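Local atomic coordinates of protein BONZAI 1 (Arabidopsis thaliana, PDB entry 6KXT), a protein that binds phospholipids in a calcium-dependent manner and restrains cell death and defence responses in the plant. Residues V74-C85 against I97-E108. Sequence-based numbering, arbitrary orientation.
Sequences VGSKDSPVIIEC and IGKVQKSLSDLE
Ile83 and Leu107 meet tip to tip on the packed side of this contact, CD1 of Ile83 sitting 3.9 Å from both CD1 and CD2 of Leu107; Ile83 also touches Leu135 and Leu107 touches Val137, both on strand 133-143. Further along the same face, Cys85 turns SG anti to its own backbone nitrogen (chi1 -177°) and lays it against CD1 of Ile97 at 3.8 Å. Beneath these side chains, 81-85 and 97-102 pair as the antiparallel hairpin at one edge of the four-stranded sheet of a C2-type beta-sandwich, here the second C2 domain of the copine. Ile83 N to Val100 O is short and nearly straight (2.9 Å, 174°). At Cys85 a classic beta bulge interrupts the regular pairing: Ile97 N and Gly98 N both reach Cys85 O from the same face of its plane. The face of Ile82, Glu84, Lys99 and Gln101 is more open: Gln101 is exposed, Ile82 buried. Glu84 OE2 lies by the Lys99 methylenes, 4.8 Å from Lys99 NZ, so the opposite charges do not touch. Beyond the hairpin, Ser103 and Asp106 form a capping box at the start of helix 104-113, and Ser105 N donates to Lys77 O. The extended Lys77 chain carries NZ to the syn side of Glu108 OE1, a 2.7 Å salt bridge; Lys77 NZ also forms one with Glu142. A methionine in place of Lys77 would probably leave both carboxylates without their shared positive mate.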
# COMPACT_ATOMS: atom_id res chain seq x y z
N VAL A 74 7.09 10.06 0.40
CA VAL A 74 7.42 8.98 -0.55
C VAL A 74 8.78 9.20 -1.21
O VAL A 74 9.26 8.24 -1.84
CB VAL A 74 6.30 8.78 -1.60
CG1 VAL A 74 4.97 8.42 -0.96
CG2 VAL A 74 6.13 9.99 -2.52
N GLY A 75 9.35 10.41 -1.10
CA GLY A 75 10.62 10.81 -1.73
C GLY A 75 10.36 11.53 -3.04
O GLY A 75 10.68 12.73 -3.16
N SER A 76 9.69 10.85 -3.98
CA SER A 76 9.26 11.48 -5.25
C SER A 76 8.18 10.60 -5.84
O SER A 76 8.03 9.46 -5.34
CB SER A 76 10.41 11.59 -6.23
OG SER A 76 10.78 10.31 -6.72
N LYS A 77 7.46 11.11 -6.81
CA LYS A 77 6.35 10.36 -7.45
C LYS A 77 6.87 9.07 -8.09
O LYS A 77 6.17 8.05 -8.08
CB LYS A 77 5.66 11.26 -8.46
CG LYS A 77 4.42 10.61 -9.05
CD LYS A 77 3.59 11.55 -9.90
CE LYS A 77 2.53 10.75 -10.61
NZ LYS A 77 1.57 11.58 -11.36
N ASP A 78 8.12 9.01 -8.51
CA ASP A 78 8.68 7.82 -9.18
C ASP A 78 9.42 6.88 -8.22
O ASP A 78 9.87 5.85 -8.67
CB ASP A 78 9.66 8.26 -10.26
CG ASP A 78 8.98 8.85 -11.49
OD1 ASP A 78 7.83 8.49 -11.81
OD2 ASP A 78 9.62 9.68 -12.15
N SER A 79 9.52 7.23 -6.94
CA SER A 79 10.28 6.42 -5.95
C SER A 79 9.41 5.23 -5.53
O SER A 79 8.34 5.45 -4.97
CB SER A 79 10.65 7.21 -4.72
OG SER A 79 11.51 8.31 -5.07
N PRO A 80 9.92 3.99 -5.62
CA PRO A 80 9.16 2.88 -5.07
C PRO A 80 8.95 3.09 -3.57
O PRO A 80 9.84 3.55 -2.86
CB PRO A 80 10.05 1.67 -5.31
CG PRO A 80 10.91 2.08 -6.50
CD PRO A 80 11.10 3.56 -6.37
N VAL A 81 7.75 2.73 -3.10
CA VAL A 81 7.45 2.58 -1.67
C VAL A 81 6.98 1.14 -1.45
O VAL A 81 6.72 0.42 -2.41
CB VAL A 81 6.41 3.58 -1.14
CG1 VAL A 81 6.89 5.01 -1.34
CG2 VAL A 81 5.05 3.39 -1.78
N ILE A 82 6.98 0.71 -0.21
CA ILE A 82 6.43 -0.60 0.18
C ILE A 82 5.02 -0.40 0.65
O ILE A 82 4.73 0.52 1.44
CB ILE A 82 7.25 -1.28 1.28
CG1 ILE A 82 8.71 -1.40 0.90
CG2 ILE A 82 6.62 -2.61 1.57
CD1 ILE A 82 8.88 -2.15 -0.31
N ILE A 83 4.12 -1.30 0.22
CA ILE A 83 2.70 -1.30 0.69
C ILE A 83 2.46 -2.69 1.21
O ILE A 83 2.59 -3.64 0.45
CB ILE A 83 1.70 -0.90 -0.40
CG1 ILE A 83 2.10 0.45 -1.00
CG2 ILE A 83 0.30 -0.85 0.18
CD1 ILE A 83 1.58 0.68 -2.40
N GLU A 84 2.23 -2.83 2.50
CA GLU A 84 2.01 -4.17 3.08
C GLU A 84 0.64 -4.21 3.72
O GLU A 84 0.22 -3.29 4.45
CB GLU A 84 3.05 -4.49 4.14
CG GLU A 84 4.42 -4.52 3.57
CD GLU A 84 5.35 -5.49 4.26
OE1 GLU A 84 5.69 -5.24 5.45
OE2 GLU A 84 5.77 -6.43 3.54
N CYS A 85 -0.06 -5.31 3.46
CA CYS A 85 -1.33 -5.62 4.13
C CYS A 85 -1.01 -6.58 5.30
O CYS A 85 -0.29 -7.55 5.10
CB CYS A 85 -2.28 -6.24 3.12
SG CYS A 85 -3.91 -6.58 3.85
N ILE A 97 0.05 -10.32 5.61
CA ILE A 97 -0.86 -10.88 4.58
C ILE A 97 -0.20 -10.78 3.21
O ILE A 97 -0.28 -11.76 2.47
CB ILE A 97 -2.23 -10.19 4.66
CG1 ILE A 97 -2.96 -10.42 6.02
CG2 ILE A 97 -3.06 -10.58 3.45
CD1 ILE A 97 -4.18 -9.54 6.23
N GLY A 98 0.45 -9.66 2.87
CA GLY A 98 1.05 -9.55 1.53
C GLY A 98 1.77 -8.22 1.36
O GLY A 98 1.47 -7.29 2.10
N LYS A 99 2.71 -8.21 0.42
CA LYS A 99 3.56 -7.05 0.13
C LYS A 99 3.45 -6.72 -1.36
O LYS A 99 3.41 -7.60 -2.25
CB LYS A 99 5.01 -7.48 0.41
CG LYS A 99 6.05 -6.44 0.18
CD LYS A 99 7.41 -6.97 0.59
CE LYS A 99 8.38 -5.80 0.57
NZ LYS A 99 9.74 -6.27 0.80
N VAL A 100 3.50 -5.42 -1.61
CA VAL A 100 3.69 -4.80 -2.95
C VAL A 100 4.80 -3.75 -2.87
O VAL A 100 4.95 -3.13 -1.81
CB VAL A 100 2.31 -4.22 -3.36
CG1 VAL A 100 2.40 -3.11 -4.39
CG2 VAL A 100 1.36 -5.36 -3.75
N GLN A 101 5.55 -3.61 -3.92
CA GLN A 101 6.56 -2.54 -4.07
C GLN A 101 6.23 -1.76 -5.34
O GLN A 101 6.37 -2.29 -6.44
CB GLN A 101 7.97 -3.10 -4.02
CG GLN A 101 9.00 -2.00 -4.26
CD GLN A 101 10.43 -2.47 -4.18
OE1 GLN A 101 10.76 -3.37 -3.42
NE2 GLN A 101 11.28 -1.82 -4.95
N LYS A 102 5.75 -0.53 -5.17
CA LYS A 102 5.23 0.30 -6.28
C LYS A 102 5.51 1.76 -5.94
O LYS A 102 5.39 2.14 -4.79
CB LYS A 102 3.71 0.15 -6.41
CG LYS A 102 3.22 -1.17 -6.97
CD LYS A 102 3.19 -1.16 -8.48
CE LYS A 102 3.25 -2.53 -9.10
NZ LYS A 102 4.59 -3.13 -8.99
N SER A 103 5.74 2.60 -6.93
CA SER A 103 5.80 4.05 -6.75
C SER A 103 4.41 4.65 -6.86
O SER A 103 3.47 3.98 -7.31
CB SER A 103 6.65 4.71 -7.79
OG SER A 103 6.09 4.52 -9.09
N LEU A 104 4.24 5.90 -6.50
CA LEU A 104 2.95 6.59 -6.72
C LEU A 104 2.65 6.58 -8.22
O LEU A 104 1.45 6.44 -8.58
CB LEU A 104 3.00 8.01 -6.15
CG LEU A 104 3.02 8.20 -4.64
CD1 LEU A 104 2.83 9.67 -4.26
CD2 LEU A 104 2.00 7.33 -3.95
N SER A 105 3.65 6.82 -9.08
CA SER A 105 3.44 6.81 -10.54
C SER A 105 2.83 5.46 -10.94
O SER A 105 1.90 5.38 -11.78
CB SER A 105 4.77 7.10 -11.24
OG SER A 105 4.56 7.08 -12.62
N ASP A 106 3.34 4.38 -10.39
CA ASP A 106 2.84 3.01 -10.68
C ASP A 106 1.41 2.84 -10.16
O ASP A 106 0.54 2.31 -10.89
CB ASP A 106 3.71 1.98 -9.96
CG ASP A 106 5.14 1.82 -10.43
OD1 ASP A 106 5.43 2.19 -11.58
OD2 ASP A 106 5.96 1.30 -9.61
N LEU A 107 1.12 3.33 -8.97
CA LEU A 107 -0.25 3.22 -8.43
C LEU A 107 -1.22 3.98 -9.34
O LEU A 107 -2.34 3.53 -9.54
CB LEU A 107 -0.28 3.76 -7.01
CG LEU A 107 0.55 2.96 -5.99
CD1 LEU A 107 0.40 3.60 -4.62
CD2 LEU A 107 0.18 1.47 -5.95
N GLU A 108 -0.83 5.13 -9.88
CA GLU A 108 -1.70 5.88 -10.80
C GLU A 108 -1.94 5.04 -12.05
O GLU A 108 -3.09 5.02 -12.52
CB GLU A 108 -1.04 7.21 -11.11
CG GLU A 108 -1.87 8.11 -11.99
CD GLU A 108 -1.26 9.49 -12.21
OE1 GLU A 108 -0.06 9.60 -12.21
OE2 GLU A 108 -2.04 10.42 -12.38
O HOH W 1 6.29 7.20 -4.91
O HOH W 2 8.00 4.76 -10.86